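Lipoate-protein ligase, putative (Streptococcus pneumoniae, PDB 1VQZ) is a putative member of the lipoate-protein ligase family, pairing a lipoyl protein ligase A/B catalytic domain with a smaller C-terminal domain. Local coordinates at residues T23-N26 / I27-E31; K202-T205 / V206-R210. One frame throughout, in Å; residues are numbered along the deposited sequence.

Contact 1: residues T23-N26 / I27-E31. With EDO (1,2-ethanediol), chain N; EDO (1,2-ethanediol), chain L.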
ATOM      1  N   THR A  23      12.616  -4.556   7.658  1.00 30.08           N
ATOM      2  CA  THR A  23      11.335  -4.203   7.100  1.00 30.61           C
ATOM      3  C   THR A  23      10.501  -3.343   8.054  1.00 29.72           C
ATOM      4  O   THR A  23       9.994  -2.274   7.679  1.00 31.34           O
ATOM      5  CB  THR A  23      10.537  -5.469   6.667  1.00 31.27           C
ATOM      6  OG1 THR A  23      11.303  -6.233   5.727  1.00 27.92           O
ATOM      7  CG2 THR A  23       9.215  -5.081   6.020  1.00 33.27           C
ATOM      8  N   ALA A  24      10.339  -3.808   9.270  1.00 29.92           N
ATOM      9  CA  ALA A  24       9.530  -3.080  10.225  1.00 31.11           C
ATOM     10  C   ALA A  24      10.096  -1.690  10.556  1.00 31.51           C
ATOM     11  O   ALA A  24       9.334  -0.725  10.670  1.00 31.44           O
ATOM     12  CB  ALA A  24       9.350  -3.895  11.466  1.00 32.33           C
ATOM     13  N   PHE A  25      11.422  -1.581  10.665  1.00 27.81           N
ATOM     14  CA  PHE A  25      12.089  -0.318  10.880  1.00 26.05           C
ATOM     15  C   PHE A  25      11.835   0.641   9.696  1.00 28.79           C
ATOM     16  O   PHE A  25      11.499   1.826   9.877  1.00 28.59           O
ATOM     17  CB  PHE A  25      13.605  -0.516  11.099  1.00 29.89           C
ATOM     18  CG  PHE A  25      14.358   0.783  11.151  1.00 28.75           C
ATOM     19  CD1 PHE A  25      14.329   1.562  12.297  1.00 30.36           C
ATOM     20  CD2 PHE A  25      15.013   1.265  10.029  1.00 29.03           C
ATOM     21  CE1 PHE A  25      14.981   2.783  12.325  1.00 29.74           C
ATOM     22  CE2 PHE A  25      15.645   2.490  10.039  1.00 30.37           C
ATOM     23  CZ  PHE A  25      15.615   3.255  11.190  1.00 30.14           C
ATOM     24  N   ASN A  26      11.994   0.114   8.493  1.00 29.52           N
ATOM     25  CA  ASN A  26      11.867   0.893   7.269  1.00 30.35           C
ATOM     26  C   ASN A  26      10.477   1.479   7.093  1.00 29.71           C
ATOM     27  O   ASN A  26      10.306   2.638   6.619  1.00 28.99           O
ATOM     28  CB  ASN A  26      12.202   0.041   6.046  1.00 28.96           C
ATOM     29  CG  ASN A  26      13.715  -0.261   5.882  1.00 30.01           C
ATOM     30  OD1 ASN A  26      14.593   0.314   6.557  1.00 28.90           O
ATOM     31  ND2 ASN A  26      14.015  -1.227   4.968  1.00 26.05           N
ATOM     32  N   ILE A  27       9.472   0.664   7.408  1.00 29.61           N
ATOM     33  CA  ILE A  27       8.107   1.082   7.253  1.00 29.46           C
ATOM     34  C   ILE A  27       7.798   2.127   8.330  1.00 27.72           C
ATOM     35  O   ILE A  27       7.107   3.136   8.050  1.00 27.15           O
ATOM     36  CB  ILE A  27       7.174  -0.131   7.169  1.00 29.65           C
ATOM     37  CG1 ILE A  27       7.421  -0.869   5.843  1.00 26.08           C
ATOM     38  CG2 ILE A  27       5.690   0.249   7.205  1.00 31.28           C
ATOM     39  CD1 ILE A  27       6.661  -2.154   5.759  1.00 28.92           C
ATOM     40  N   ALA A  28       8.325   1.907   9.547  1.00 30.92           N
ATOM     41  CA  ALA A  28       8.184   2.905  10.638  1.00 27.56           C
ATOM     42  C   ALA A  28       8.794   4.275  10.222  1.00 30.18           C
ATOM     43  O   ALA A  28       8.233   5.364  10.482  1.00 26.21           O
ATOM     44  CB  ALA A  28       8.825   2.375  11.910  1.00 32.79           C
ATOM     45  N   LEU A  29       9.948   4.209   9.555  1.00 29.65           N
ATOM     46  CA  LEU A  29      10.655   5.397   9.144  1.00 28.88           C
ATOM     47  C   LEU A  29       9.836   6.142   8.099  1.00 28.93           C
ATOM     48  O   LEU A  29       9.742   7.372   8.151  1.00 26.75           O
ATOM     49  CB  LEU A  29      12.068   5.053   8.653  1.00 31.31           C
ATOM     50  CG  LEU A  29      13.003   6.220   8.293  1.00 24.99           C
ATOM     51  CD1 LEU A  29      14.394   5.877   8.520  1.00 26.20           C
ATOM     52  CD2 LEU A  29      12.822   6.715   6.832  1.00 28.03           C
ATOM     53  N   GLU A  30       9.211   5.396   7.178  1.00 28.05           N
ATOM     54  CA  GLU A  30       8.375   6.012   6.139  1.00 31.08           C
ATOM     55  C   GLU A  30       7.163   6.683   6.768  1.00 31.69           C
ATOM     56  O   GLU A  30       6.810   7.827   6.399  1.00 33.45           O
ATOM     57  CB  GLU A  30       7.939   4.971   5.087  1.00 28.84           C
ATOM     58  CG  GLU A  30       7.105   5.539   3.931  1.00 26.38           C
ATOM     59  CD  GLU A  30       6.508   4.455   3.082  1.00 31.38           C
ATOM     60  OE1 GLU A  30       5.882   3.554   3.665  1.00 35.84           O
ATOM     61  OE2 GLU A  30       6.676   4.501   1.835  1.00 35.30           O
ATOM     62  N   GLU A  31       6.516   5.997   7.711  1.00 30.07           N
ATOM     63  CA  GLU A  31       5.372   6.598   8.388  1.00 29.59           C
ATOM     64  C   GLU A  31       5.746   7.866   9.166  1.00 28.96           C
ATOM     65  O   GLU A  31       4.964   8.870   9.240  1.00 30.35           O
ATOM     66  CB  GLU A  31       4.721   5.599   9.355  1.00 31.68           C
ATOM     67  CG  GLU A  31       3.389   6.106   9.892  1.00 30.51           C
ATOM     68  CD  GLU A  31       2.745   5.178  10.916  1.00 29.20           C
ATOM     69  OE1 GLU A  31       3.400   4.748  11.896  1.00 37.29           O
ATOM     70  OE2 GLU A  31       1.564   4.918  10.748  1.00 33.99           O
TER
HETATM   71  C1  EDO N 412       2.555   7.634  14.822  1.00 47.95           C
HETATM   72  O1  EDO N 412       2.416   8.176  13.513  1.00 44.79           O
HETATM   73  C2  EDO N 412       3.118   6.234  14.659  1.00 47.72           C
HETATM   74  O2  EDO N 412       2.122   5.326  14.197  1.00 32.47           O
HETATM   75  C1  EDO L 410       5.429  -0.890   2.023  1.00 33.27           C
HETATM   76  O1  EDO L 410       5.479  -1.232   0.658  1.00 22.97           O
HETATM   77  C2  EDO L 410       5.177   0.598   2.044  1.00 33.45           C
HETATM   78  O2  EDO L 410       5.438   1.124   3.326  1.00 27.87           O

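Contact 2: residues K202-T205 / V206-R210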
ATOM      1  N   LYS A 202      22.905  -3.190 -20.535  1.00 30.34           N
ATOM      2  CA  LYS A 202      24.051  -3.451 -19.650  1.00 30.84           C
ATOM      3  C   LYS A 202      23.597  -3.648 -18.185  1.00 32.02           C
ATOM      4  O   LYS A 202      22.752  -2.896 -17.662  1.00 29.46           O
ATOM      5  CB  LYS A 202      25.064  -2.316 -19.737  1.00 31.90           C
ATOM      6  N   LYS A 203      24.185  -4.649 -17.529  1.00 30.81           N
ATOM      7  CA  LYS A 203      23.801  -5.002 -16.187  1.00 30.52           C
ATOM      8  C   LYS A 203      24.361  -4.036 -15.162  1.00 30.83           C
ATOM      9  O   LYS A 203      25.516  -3.727 -15.182  1.00 32.12           O
ATOM     10  CB  LYS A 203      24.259  -6.424 -15.835  1.00 32.49           C
ATOM     11  N   ILE A 204      23.502  -3.593 -14.252  1.00 29.89           N
ATOM     12  CA  ILE A 204      23.907  -2.890 -13.054  1.00 30.60           C
ATOM     13  C   ILE A 204      23.101  -3.403 -11.890  1.00 30.67           C
ATOM     14  O   ILE A 204      22.108  -4.123 -12.091  1.00 28.80           O
ATOM     15  CB  ILE A 204      23.699  -1.378 -13.187  1.00 30.75           C
ATOM     16  CG1 ILE A 204      22.214  -1.060 -13.422  1.00 29.56           C
ATOM     17  CG2 ILE A 204      24.600  -0.835 -14.322  1.00 29.35           C
ATOM     18  CD1 ILE A 204      21.911   0.451 -13.399  1.00 29.73           C
ATOM     19  N   THR A 205      23.545  -3.039 -10.681  1.00 30.48           N
ATOM     20  CA  THR A 205      22.868  -3.403  -9.461  1.00 29.36           C
ATOM     21  C   THR A 205      21.737  -2.453  -9.134  1.00 28.93           C
ATOM     22  O   THR A 205      21.635  -1.342  -9.631  1.00 28.59           O
ATOM     23  CB  THR A 205      23.782  -3.397  -8.227  1.00 31.35           C
ATOM     24  OG1 THR A 205      24.267  -2.073  -8.023  1.00 32.45           O
ATOM     25  CG2 THR A 205      24.918  -4.360  -8.386  1.00 34.03           C
ATOM     26  N   VAL A 206      20.836  -2.974  -8.329  1.00 30.15           N
ATOM     27  CA  VAL A 206      19.737  -2.212  -7.800  1.00 30.84           C
ATOM     28  C   VAL A 206      20.228  -0.976  -7.040  1.00 30.26           C
ATOM     29  O   VAL A 206      19.609   0.079  -7.139  1.00 30.89           O
ATOM     30  CB  VAL A 206      18.835  -3.109  -6.913  1.00 29.96           C
ATOM     31  CG1 VAL A 206      19.577  -3.626  -5.649  1.00 32.39           C
ATOM     32  CG2 VAL A 206      17.526  -2.382  -6.589  1.00 30.51           C
ATOM     33  N   GLU A 207      21.343  -1.087  -6.319  1.00 27.72           N
ATOM     34  CA  GLU A 207      21.906   0.084  -5.610  1.00 29.17           C
ATOM     35  C   GLU A 207      22.361   1.170  -6.554  1.00 30.01           C
ATOM     36  O   GLU A 207      22.191   2.352  -6.275  1.00 29.42           O
ATOM     37  CB  GLU A 207      23.106  -0.304  -4.749  1.00 28.90           C
ATOM     38  CG  GLU A 207      22.799  -1.207  -3.548  1.00 29.14           C
ATOM     39  CD  GLU A 207      22.695  -2.701  -3.927  1.00 34.09           C
ATOM     40  OE1 GLU A 207      22.887  -3.061  -5.111  1.00 29.95           O
ATOM     41  OE2 GLU A 207      22.391  -3.519  -3.043  1.00 38.35           O
ATOM     42  N   LYS A 208      22.992   0.769  -7.660  1.00 30.54           N
ATOM     43  CA  LYS A 208      23.400   1.696  -8.703  1.00 29.71           C
ATOM     44  C   LYS A 208      22.185   2.388  -9.307  1.00 30.77           C
ATOM     45  O   LYS A 208      22.160   3.615  -9.464  1.00 29.61           O
ATOM     46  CB  LYS A 208      24.176   0.938  -9.805  1.00 29.39           C
ATOM     47  CG  LYS A 208      24.655   1.810 -10.970  1.00 37.75           C
ATOM     48  CD  LYS A 208      25.665   2.932 -10.570  1.00 40.17           C
ATOM     49  CE  LYS A 208      25.915   3.878 -11.733  1.00 39.03           C
ATOM     50  NZ  LYS A 208      27.052   4.814 -11.512  1.00 36.50           N
ATOM     51  N   PHE A 209      21.165   1.596  -9.635  1.00 30.09           N
ATOM     52  CA  PHE A 209      19.925   2.143 -10.159  1.00 30.57           C
ATOM     53  C   PHE A 209      19.300   3.180  -9.176  1.00 27.61           C
ATOM     54  O   PHE A 209      18.902   4.283  -9.573  1.00 27.94           O
ATOM     55  CB  PHE A 209      18.937   1.007 -10.460  1.00 30.37           C
ATOM     56  CG  PHE A 209      17.656   1.492 -11.105  1.00 27.11           C
ATOM     57  CD1 PHE A 209      17.682   2.035 -12.379  1.00 30.80           C
ATOM     58  CD2 PHE A 209      16.464   1.481 -10.419  1.00 33.75           C
ATOM     59  CE1 PHE A 209      16.506   2.530 -12.993  1.00 33.93           C
ATOM     60  CE2 PHE A 209      15.289   1.957 -11.018  1.00 33.30           C
ATOM     61  CZ  PHE A 209      15.319   2.488 -12.315  1.00 32.94           C
ATOM     62  N   ARG A 210      19.218   2.794  -7.911  1.00 29.81           N
ATOM     63  CA  ARG A 210      18.743   3.674  -6.826  1.00 29.90           C
ATOM     64  C   ARG A 210      19.494   5.022  -6.802  1.00 30.99           C
ATOM     65  O   ARG A 210      18.888   6.100  -6.734  1.00 31.69           O
ATOM     66  CB  ARG A 210      18.937   2.944  -5.506  1.00 33.00           C
ATOM     67  CG  ARG A 210      18.612   3.751  -4.238  1.00 25.01           C
ATOM     68  CD  ARG A 210      19.191   3.099  -2.998  1.00 25.74           C
ATOM     69  NE  ARG A 210      20.651   3.177  -3.048  1.00 31.26           N
ATOM     70  CZ  ARG A 210      21.503   2.437  -2.333  1.00 34.26           C
ATOM     71  NH1 ARG A 210      21.070   1.577  -1.462  1.00 32.38           N
ATOM     72  NH2 ARG A 210      22.809   2.588  -2.476  1.00 40.40           N
TER

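Contact 1: residues T23-N26 / I27-E31
Ile27, Ala28, Leu29 and Glu30 each give their backbone N-H to the carbonyl four residues back, Thr23 to Asn26 in turn, so the first turns of helix 23-36 are regularly alpha-helical; the bond from Ile27 N to Thr23 O measures 3.0 Å. Two side-chain pairs follow the same i to i+4 spacing. Thr23 and Ile27 run alongside each other with their ends in the same direction: CG2 of Thr23 stands anti to its own backbone N, which sets the methyl 3.9 Å from Ile27 CD1 and leaves OG1 to hydrogen-bond Ser52. Phe25 and Leu29 cross at a slant, Leu29 CD1 meeting the ring obliquely, 3.9 Å from Phe25 CE2. Asn26 is buried, but its amide is satisfied at both ends, OD1 by Asn18 and ND2 by Asn49 and the carbonyl of Ser20. Glu30 extends its chain into the protein interior; its OE2 is held by Thr97 and His158, while Glu30 OE1 accepts from O2 of one 1,2-ethanediol at 2.5 Å, so short that the exact length is doubtful. O2 of a second ethanediol donates to Glu31 OE1, 2.7 Å away, and Glu31 OE2 forms salt bridges with Lys35 and Lys244. The helix is the crossover of the beta-alpha-beta unit that runs from strand 13-17 to strand 42-47. Ile27 and Glu30 rest on Trp47 and Leu29 on Leu45 of the latter strand; Thr23 and Ile27 also meet Val78 of strand 76-79, and helix 231-245 packs against Phe25 and Glu31.

Contact 2: residues K202-T205 / V206-R210
Thr205 is the N-cap of helix 206-220, and its OG1 makes the capping bond to the backbone N-H of Lys208, 3.1 Å from Lys208 N, with an angle of 162° at the hydrogen. A chi1 of 62° tucks OG1 between the backbone N and the carbonyl carbon and turns it towards the N-H groups of the first turn, where Lys208 N uses it. Thr205 O begins the regular helical pattern by accepting from Phe209 N at 3.0 Å, an almost straight bond at 168°. One residue thus serves two successive N-H groups, one through its side chain and one through its backbone.

Around this cap the side chains lie across one another. Ile204, the last residue before the cap, meets Lys208 at about a right angle: its CD1 is 3.9 Å from Lys208 CG, so it touches the aliphatic root of the lysine, whose chain bends at chi2 and carries the amine away. The same Ile204 CD1 reaches Phe209 CB at 4.2 Å, which places the isoleucine over the backbone between these two helical residues. Phe209 turns its ring away from the loop and inward, against Thr120 and Leu121 of helix 110-123 and Leu94 of strand 93-101. Val206 heads into the protein too, onto Asn92 and Phe163. On the exposed side Glu207 crosses Thr205 at a slant, its chain bent at chi2 so that the carboxylate folds back over the cap. Glu207 CB also sits 3.6 Å over one side of the Arg210 guanidinium plane, nearer its margin than its middle. At the cap itself, Glu207 OE1 stands 3.3 Å from Thr205 CB.

How the contacts relate
Both contacts involve the opening turns of a helix, and both belong to the lipoyl protein ligase A/B catalytic domain, contact 1 early in its sequence and contact 2 late. They do not touch: their centres are about 23 Å apart and their nearest atoms about 10 Å. Contact 1 is buried, its centre about 13 Å from that of the chain, whereas contact 2 is only partly buried, with its centre about 25 Å from the same point. Strand 93-101 is a common neighbour, reached by Glu30 through Thr97 and by Phe209 and Arg210 through Leu94. Two ethanediol molecules, probably from the crystallisation liquor, are bound at contact 1, and the nearest atom of an ethanediol lies about 3 Å from the Lys208 side chain.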